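Local coordinates for protein phosphoribosylaminoimidazole-succinocarboxamide synthase (Saccharomyces cerevisiae, PDB 1OBD) that catalyses the ATP-dependent ligation of aspartate to the carboxylate of CAIR, forming SAICAR in de novo purine biosynthesis, at residues A[18-23]-A[34-39]; A[28-33]-A[106-111]. One frame throughout, in Å; residues are numbered along the deposited sequence.

Contact 1. Residues A[18-23]-A[34-39]. With ATP (adenosine-5'-triphosphate), chain B.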
loop_
_atom_site.group_PDB
_atom_site.type_symbol
_atom_site.label_atom_id
_atom_site.label_comp_id
_atom_site.label_asym_id
_atom_site.label_seq_id
_atom_site.Cartn_x
_atom_site.Cartn_y
_atom_site.Cartn_z
ATOM N N GLY A 18 7.225 2.441 10.406
ATOM C CA GLY A 18 6.976 1.189 9.721
ATOM C C GLY A 18 8.176 0.818 8.855
ATOM O O GLY A 18 9.247 1.423 9.011
ATOM N N LYS A 19 7.981 -0.085 7.915
ATOM C CA LYS A 19 9.047 -0.474 6.994
ATOM C C LYS A 19 9.473 0.742 6.185
ATOM O O LYS A 19 10.642 0.925 5.861
ATOM C CB LYS A 19 8.572 -1.576 6.024
ATOM C CG LYS A 19 8.204 -2.929 6.634
ATOM C CD LYS A 19 9.413 -3.630 7.241
ATOM C CE LYS A 19 9.506 -3.400 8.760
ATOM N NZ LYS A 19 8.798 -4.427 9.600
ATOM N N VAL A 20 8.518 1.576 5.864
ATOM C CA VAL A 20 8.735 2.615 4.888
ATOM C C VAL A 20 8.269 3.975 5.353
ATOM O O VAL A 20 8.799 4.989 4.945
ATOM C CB VAL A 20 8.023 2.272 3.558
ATOM C CG1 VAL A 20 7.992 3.433 2.590
ATOM C CG2 VAL A 20 8.589 1.023 2.941
ATOM N N ARG A 21 7.309 4.053 6.237
ATOM C CA ARG A 21 6.743 5.332 6.652
ATOM C C ARG A 21 7.070 5.681 8.105
ATOM O O ARG A 21 7.147 4.806 8.960
ATOM C CB ARG A 21 5.251 5.270 6.434
ATOM C CG ARG A 21 4.904 5.106 4.923
ATOM C CD ARG A 21 3.437 5.329 4.554
ATOM N NE ARG A 21 2.526 4.483 5.304
ATOM C CZ ARG A 21 1.201 4.528 5.153
ATOM N NH1 ARG A 21 0.623 5.365 4.302
ATOM N NH2 ARG A 21 0.457 3.741 5.877
ATOM N N ASP A 22 7.278 6.969 8.339
ATOM C CA ASP A 22 7.447 7.559 9.670
ATOM C C ASP A 22 6.172 8.330 9.965
ATOM O O ASP A 22 5.790 9.154 9.159
ATOM C CB ASP A 22 8.708 8.476 9.681
ATOM C CG ASP A 22 10.009 7.771 9.196
ATOM O OD1 ASP A 22 11.027 8.473 9.039
ATOM O OD2 ASP A 22 10.110 6.544 8.983
ATOM N N ILE A 23 5.548 8.068 11.095
ATOM C CA ILE A 23 4.278 8.663 11.483
ATOM C C ILE A 23 4.484 9.552 12.705
ATOM O O ILE A 23 4.971 9.082 13.734
ATOM C CB ILE A 23 3.249 7.593 11.849
ATOM C CG1 ILE A 23 3.106 6.559 10.752
ATOM C CG2 ILE A 23 1.933 8.242 12.177
ATOM C CD1 ILE A 23 1.919 5.690 10.939
ATOM N N VAL A 34 4.793 10.307 6.759
ATOM C CA VAL A 34 5.930 10.639 5.931
ATOM C C VAL A 34 6.442 9.352 5.285
ATOM O O VAL A 34 6.940 8.460 5.942
ATOM C CB VAL A 34 7.038 11.350 6.714
ATOM C CG1 VAL A 34 8.117 11.826 5.746
ATOM C CG2 VAL A 34 6.537 12.475 7.594
ATOM N N ALA A 35 6.261 9.259 3.971
ATOM C CA ALA A 35 6.742 8.115 3.210
ATOM C C ALA A 35 8.232 8.313 2.912
ATOM O O ALA A 35 8.586 9.240 2.201
ATOM C CB ALA A 35 5.971 7.978 1.909
ATOM N N THR A 36 9.071 7.445 3.439
ATOM C CA THR A 36 10.494 7.527 3.151
ATOM C C THR A 36 10.784 6.763 1.855
ATOM O O THR A 36 9.908 6.174 1.219
ATOM C CB THR A 36 11.330 6.989 4.275
ATOM O OG1 THR A 36 11.275 5.565 4.299
ATOM C CG2 THR A 36 10.890 7.582 5.602
ATOM N N ASP A 37 12.058 6.756 1.490
ATOM C CA ASP A 37 12.556 6.044 0.312
ATOM C C ASP A 37 13.083 4.650 0.619
ATOM O O ASP A 37 13.686 4.023 -0.259
ATOM C CB ASP A 37 13.628 6.894 -0.372
ATOM C CG ASP A 37 13.102 8.175 -0.943
ATOM O OD1 ASP A 37 13.935 9.100 -1.151
ATOM O OD2 ASP A 37 11.899 8.309 -1.200
ATOM N N ARG A 38 12.830 4.156 1.821
ATOM C CA ARG A 38 13.170 2.787 2.136
ATOM C C ARG A 38 12.365 1.804 1.294
ATOM O O ARG A 38 11.279 2.114 0.825
ATOM C CB ARG A 38 12.939 2.537 3.618
ATOM C CG ARG A 38 13.744 3.425 4.545
ATOM C CD ARG A 38 13.540 3.081 5.987
ATOM N NE ARG A 38 12.161 3.112 6.538
ATOM C CZ ARG A 38 11.617 4.061 7.257
ATOM N NH1 ARG A 38 12.234 5.181 7.517
ATOM N NH2 ARG A 38 10.380 3.857 7.757
ATOM N N ILE A 39 12.924 0.616 1.140
ATOM C CA ILE A 39 12.299 -0.442 0.362
ATOM C C ILE A 39 12.552 -1.748 1.092
ATOM O O ILE A 39 13.607 -1.925 1.698
ATOM C CB ILE A 39 12.835 -0.495 -1.101
ATOM C CG1 ILE A 39 12.106 -1.555 -1.909
ATOM C CG2 ILE A 39 14.336 -0.641 -1.147
ATOM C CD1 ILE A 39 12.327 -1.379 -3.432
HETATM P PG ATP B . 4.149 -1.545 7.597
HETATM O O1G ATP B . 5.301 -0.907 6.896
HETATM O O2G ATP B . 2.795 -1.108 7.001
HETATM O O3G ATP B . 4.311 -3.068 7.506
HETATM P PB ATP B . 3.230 -0.205 9.899
HETATM O O1B ATP B . 3.629 -0.153 11.322
HETATM O O2B ATP B . 1.773 -0.580 9.662
HETATM O O3B ATP B . 4.234 -1.179 9.171
HETATM P PA ATP B . 2.623 2.211 8.468
HETATM O O1A ATP B . 3.485 3.045 7.614
HETATM O O2A ATP B . 1.589 1.430 7.672
HETATM O O3A ATP B . 3.574 1.207 9.241
HETATM O "O5'" ATP B . 1.982 3.096 9.622
HETATM C "C5'" ATP B . 0.620 3.433 9.562
HETATM C "C4'" ATP B . 0.014 3.233 10.938
HETATM O "O4'" ATP B . -1.077 4.106 11.080
HETATM C "C3'" ATP B . -0.542 1.844 11.056
HETATM O "O3'" ATP B . -0.490 1.507 12.440
HETATM C "C2'" ATP B . -1.963 2.015 10.513
HETATM O "O2'" ATP B . -2.923 1.073 10.887
HETATM C "C1'" ATP B . -2.295 3.359 11.125
HETATM N N9 ATP B . -3.220 4.289 10.441
HETATM C C8 ATP B . -3.377 4.345 9.083
HETATM N N7 ATP B . -4.210 5.336 8.833
HETATM C C5 ATP B . -4.648 5.928 9.982
HETATM C C6 ATP B . -5.514 6.966 10.338
HETATM N N6 ATP B . -6.049 7.851 9.513
HETATM N N1 ATP B . -5.696 7.254 11.667
HETATM C C2 ATP B . -5.028 6.572 12.637
HETATM N N3 ATP B . -4.180 5.552 12.319
HETATM C C4 ATP B . -3.998 5.244 11.013
#
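R38 reaches across to D22 and grips it end-on: NH1 and NH2 both point at the single oxygen OD2, with NH1 2.9 Å from D22 OD2 on its syn side. Carboxylate and guanidinium lie nearly in one plane, 18° apart. OD1, the other oxygen of D22, is held by T6, and R38 NH1 has a second acceptor in the T4 carbonyl. The same guanidinium also clasps the backbone. Its chain bends at chi3 (-57°), which brings NE to 2.7 Å from K19 O in a nearly straight bond, while NH2 makes a weak bond to G18 O. With R38 cut back to an alanine, D22 OD2 would probably lose its counter-charge and K19 O its donor, so that the turn at 18-19 would be held less firmly.

Among the remaining hydrogen bonds, V20 O takes two donors from opposite faces of its carbonyl plane, T36 OG1 at 2.6 Å and T36 N at 2.9 Å. T36 OG1 in turn accepts from R38 N, closing an ST turn. D22 and V34 form a hydrogen-bonded antiparallel pair, beside the non-hydrogen-bonded pair of R21 and A35; D22 N lies 2.8 Å from V34 O.

ATP is bound from the 18-23 side. K19 N donates to O1G, and R21 runs along the alpha phosphate, with NE 2.9 Å from O1A and NH2 3.1 Å from O2A; D233 pairs with R21 NH2 as well.

The two segments close the open end of the hairpin of strands 21-27 and 30-35. Helix 53-67 packs on V20 and A35, and strand 228-245 meets V20 and R21.

Contact 2. Residues A[28-33]-A[106-111]; sequences AGTLLF and SLLVHK. With AMP (adenosine monophosphate), chain G; ATP (adenosine-5'-triphosphate), chain B.
F33 turns one ring face to V109, whose CG2 sits over it 4.0 Å from the ring centroid. With CG1 anti to the carbonyl carbon (chi1 -53°), V109 puts CG2 between its backbone N and carbonyl carbon, over the F33 ring. CG2 also touches L31 CB, so L31, F33 and V109 form one apolar patch. On the opposite face of the sheet T30 CG2 packs on L108 CD1 at 3.6 Å, and L32 CD1 approaches S106 CB.

Backbone hydrogen bonds join the strands as an antiparallel pair, with L31 facing V109 and F33 facing L107. They are close to straight; F33 N to L107 O measures 2.9 Å. Past the strand end K111 N bonds to G29 O. The extended K111 chain crosses L31 at about a right angle, its CE 3.7 Å from L31 CD2, and delivers NZ to A28 O at 2.9 Å; E25 supplies the charge partner. Two waters tie H110 ND1 to this edge, one through G29 O and one through T30 OG1, which also bonds D27.

Both nucleotides are read by strand 106-110. L108 N donates to AMP N1 at 2.9 Å, and H110 O accepts from ATP N6 at 3.0 Å. F33 CZ approaches ATP N7 at the ring edge.

Strand 106-110 is one edge of the four-stranded antiparallel sheet, with 30-35 between it and 21-27. V26 of strand 21-27 meets L32 and L108, whereas T58 and E62 of helix 53-67 cover L107.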
loop_
_atom_site.group_PDB
_atom_site.type_symbol
_atom_site.label_atom_id
_atom_site.label_comp_id
_atom_site.label_asym_id
_atom_site.label_seq_id
_atom_site.Cartn_x
_atom_site.Cartn_y
_atom_site.Cartn_z
ATOM N N ALA A 28 -4.030 16.614 18.698
ATOM C CA ALA A 28 -4.839 15.548 19.234
ATOM C C ALA A 28 -5.642 14.809 18.177
ATOM O O ALA A 28 -5.945 13.650 18.380
ATOM C CB ALA A 28 -5.786 16.079 20.325
ATOM N N GLY A 29 -5.974 15.468 17.081
ATOM C CA GLY A 29 -6.804 14.873 16.026
ATOM C C GLY A 29 -6.092 14.555 14.730
ATOM O O GLY A 29 -6.739 14.114 13.818
ATOM N N THR A 30 -4.771 14.732 14.651
ATOM C CA THR A 30 -4.096 14.775 13.358
ATOM C C THR A 30 -2.750 14.109 13.405
ATOM O O THR A 30 -2.006 14.313 14.358
ATOM C CB THR A 30 -3.914 16.232 12.929
ATOM O OG1 THR A 30 -5.138 16.963 13.127
ATOM C CG2 THR A 30 -3.575 16.362 11.493
ATOM N N LEU A 31 -2.448 13.368 12.349
ATOM C CA LEU A 31 -1.168 12.695 12.153
ATOM C C LEU A 31 -0.520 13.182 10.876
ATOM O O LEU A 31 -1.185 13.707 9.978
ATOM C CB LEU A 31 -1.355 11.190 12.066
ATOM C CG LEU A 31 -1.987 10.526 13.279
ATOM C CD1 LEU A 31 -2.274 9.013 12.975
ATOM C CD2 LEU A 31 -1.095 10.652 14.506
ATOM N N LEU A 32 0.789 12.992 10.810
ATOM C CA LEU A 32 1.597 13.296 9.630
ATOM C C LEU A 32 2.253 12.000 9.183
ATOM O O LEU A 32 3.027 11.383 9.934
ATOM C CB LEU A 32 2.658 14.331 9.949
ATOM C CG LEU A 32 3.538 14.783 8.797
ATOM C CD1 LEU A 32 2.683 15.568 7.797
ATOM C CD2 LEU A 32 4.707 15.615 9.317
ATOM N N PHE A 33 1.919 11.547 7.988
ATOM C CA PHE A 33 2.453 10.310 7.407
ATOM C C PHE A 33 3.555 10.662 6.437
ATOM O O PHE A 33 3.260 11.247 5.399
ATOM C CB PHE A 33 1.380 9.546 6.629
ATOM C CG PHE A 33 0.403 8.740 7.457
ATOM C CD1 PHE A 33 -0.282 7.714 6.871
ATOM C CD2 PHE A 33 0.119 9.006 8.763
ATOM C CE1 PHE A 33 -1.196 6.950 7.581
ATOM C CE2 PHE A 33 -0.779 8.236 9.483
ATOM C CZ PHE A 33 -1.415 7.198 8.897
ATOM N N SER A 106 4.678 13.731 2.286
ATOM C CA SER A 106 3.942 13.761 3.553
ATOM C C SER A 106 2.481 14.037 3.358
ATOM O O SER A 106 2.101 14.899 2.565
ATOM C CB SER A 106 4.544 14.845 4.451
ATOM O OG SER A 106 5.897 14.622 4.727
ATOM N N LEU A 107 1.686 13.331 4.115
ATOM C CA LEU A 107 0.255 13.508 4.107
ATOM C C LEU A 107 -0.235 13.839 5.506
ATOM O O LEU A 107 0.087 13.157 6.478
ATOM C CB LEU A 107 -0.438 12.270 3.609
ATOM C CG LEU A 107 -0.202 11.968 2.120
ATOM C CD1 LEU A 107 -0.866 10.651 1.771
ATOM C CD2 LEU A 107 -0.643 13.065 1.202
ATOM N N LEU A 108 -1.032 14.887 5.597
ATOM C CA LEU A 108 -1.704 15.305 6.801
ATOM C C LEU A 108 -3.032 14.577 6.880
ATOM O O LEU A 108 -3.858 14.691 5.962
ATOM C CB LEU A 108 -1.899 16.818 6.815
ATOM C CG LEU A 108 -2.299 17.423 8.137
ATOM C CD1 LEU A 108 -1.119 17.354 9.106
ATOM C CD2 LEU A 108 -2.757 18.873 7.948
ATOM N N VAL A 109 -3.233 13.810 7.953
ATOM C CA VAL A 109 -4.399 12.940 8.016
ATOM C C VAL A 109 -5.127 13.063 9.347
ATOM O O VAL A 109 -4.516 13.298 10.390
ATOM C CB VAL A 109 -4.055 11.480 7.679
ATOM C CG1 VAL A 109 -3.332 11.345 6.373
ATOM C CG2 VAL A 109 -3.278 10.809 8.779
ATOM N N HIS A 110 -6.443 12.928 9.286
ATOM C CA HIS A 110 -7.249 12.859 10.482
ATOM C C HIS A 110 -7.062 11.514 11.156
ATOM O O HIS A 110 -7.097 10.453 10.493
ATOM C CB HIS A 110 -8.743 12.984 10.097
ATOM C CG HIS A 110 -9.138 14.319 9.545
ATOM N ND1 HIS A 110 -9.161 15.460 10.310
ATOM C CD2 HIS A 110 -9.542 14.693 8.300
ATOM C CE1 HIS A 110 -9.546 16.484 9.562
ATOM N NE2 HIS A 110 -9.780 16.049 8.339
ATOM N N LYS A 111 -6.887 11.553 12.476
ATOM C CA LYS A 111 -6.911 10.371 13.317
ATOM C C LYS A 111 -8.263 9.816 13.321
ATOM O O LYS A 111 -9.225 10.522 13.662
ATOM C CB LYS A 111 -6.694 10.748 14.760
ATOM C CG LYS A 111 -5.332 10.826 15.079
ATOM C CD LYS A 111 -5.161 10.927 16.606
ATOM C CE LYS A 111 -3.800 11.446 16.929
ATOM N NZ LYS A 111 -3.734 11.790 18.374
HETATM P P AMP G . -5.931 19.915 -2.994
HETATM O O1P AMP G . -6.576 20.920 -3.968
HETATM O O2P AMP G . -6.758 18.689 -2.944
HETATM O O3P AMP G . -5.837 20.542 -1.585
HETATM O "O5'" AMP G . -4.434 19.556 -3.478
HETATM C "C5'" AMP G . -3.483 20.575 -3.710
HETATM C "C4'" AMP G . -2.078 20.116 -3.331
HETATM O "O4'" AMP G . -2.000 19.864 -1.936
HETATM C "C3'" AMP G . -1.674 18.837 -4.049
HETATM O "O3'" AMP G . -0.445 19.015 -4.719
HETATM C "C2'" AMP G . -1.567 17.783 -2.959
HETATM O "O2'" AMP G . -0.411 16.989 -3.107
HETATM C "C1'" AMP G . -1.518 18.563 -1.651
HETATM N N9 AMP G . -2.350 18.006 -0.559
HETATM C C8 AMP G . -3.716 17.946 -0.536
HETATM N N7 AMP G . -4.125 17.374 0.626
HETATM C C5 AMP G . -3.025 17.074 1.344
HETATM C C6 AMP G . -2.909 16.481 2.588
HETATM N N6 AMP G . -3.993 16.125 3.270
HETATM N N1 AMP G . -1.625 16.314 3.095
HETATM C C2 AMP G . -0.507 16.676 2.366
HETATM N N3 AMP G . -0.630 17.267 1.118
HETATM C C4 AMP G . -1.892 17.453 0.620
HETATM P PG ATP B . 4.149 -1.545 7.597
HETATM O O1G ATP B . 5.301 -0.907 6.896
HETATM O O2G ATP B . 2.795 -1.108 7.001
HETATM O O3G ATP B . 4.311 -3.068 7.506
HETATM P PB ATP B . 3.230 -0.205 9.899
HETATM O O1B ATP B . 3.629 -0.153 11.322
HETATM O O2B ATP B . 1.773 -0.580 9.662
HETATM O O3B ATP B . 4.234 -1.179 9.171
HETATM P PA ATP B . 2.623 2.211 8.468
HETATM O O1A ATP B . 3.485 3.045 7.614
HETATM O O2A ATP B . 1.589 1.430 7.672
HETATM O O3A ATP B . 3.574 1.207 9.241
HETATM O "O5'" ATP B . 1.982 3.096 9.622
HETATM C "C5'" ATP B . 0.620 3.433 9.562
HETATM C "C4'" ATP B . 0.014 3.233 10.938
HETATM O "O4'" ATP B . -1.077 4.106 11.080
HETATM C "C3'" ATP B . -0.542 1.844 11.056
HETATM O "O3'" ATP B . -0.490 1.507 12.440
HETATM C "C2'" ATP B . -1.963 2.015 10.513
HETATM O "O2'" ATP B . -2.923 1.073 10.887
HETATM C "C1'" ATP B . -2.295 3.359 11.125
HETATM N N9 ATP B . -3.220 4.289 10.441
HETATM C C8 ATP B . -3.377 4.345 9.083
HETATM N N7 ATP B . -4.210 5.336 8.833
HETATM C C5 ATP B . -4.648 5.928 9.982
HETATM C C6 ATP B . -5.514 6.966 10.338
HETATM N N6 ATP B . -6.049 7.851 9.513
HETATM N N1 ATP B . -5.696 7.254 11.667
HETATM C C2 ATP B . -5.028 6.572 12.637
HETATM N N3 ATP B . -4.180 5.552 12.319
HETATM C C4 ATP B . -3.998 5.244 11.013
HETATM O O HOH W 1 -9.320 14.797 13.091
HETATM O O HOH W 2 -7.586 16.826 12.018
#

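Strand 30-35 serves both contacts: contact 1 pairs its end with strand 21-27, and contact 2 pairs its earlier part with strand 106-110. Their centres lie 15 Å apart, yet side chains meet in between, R21 NH1 packing 3.6 Å from F33 CD1 and I23 CG2 3.8 Å from F33 CE2. One ATP spans them, its phosphates held at contact 1 and its adenine at contact 2, so the sheet and the loop leading into it contact both ends of the nucleotide, with other residues such as H75 and D233 completing the site. A magnesium ion about 4 Å from the R21 side chain marks the phosphate end. AMP occupies a separate place beside strand 106-110, about 10 Å from the side chain of V34.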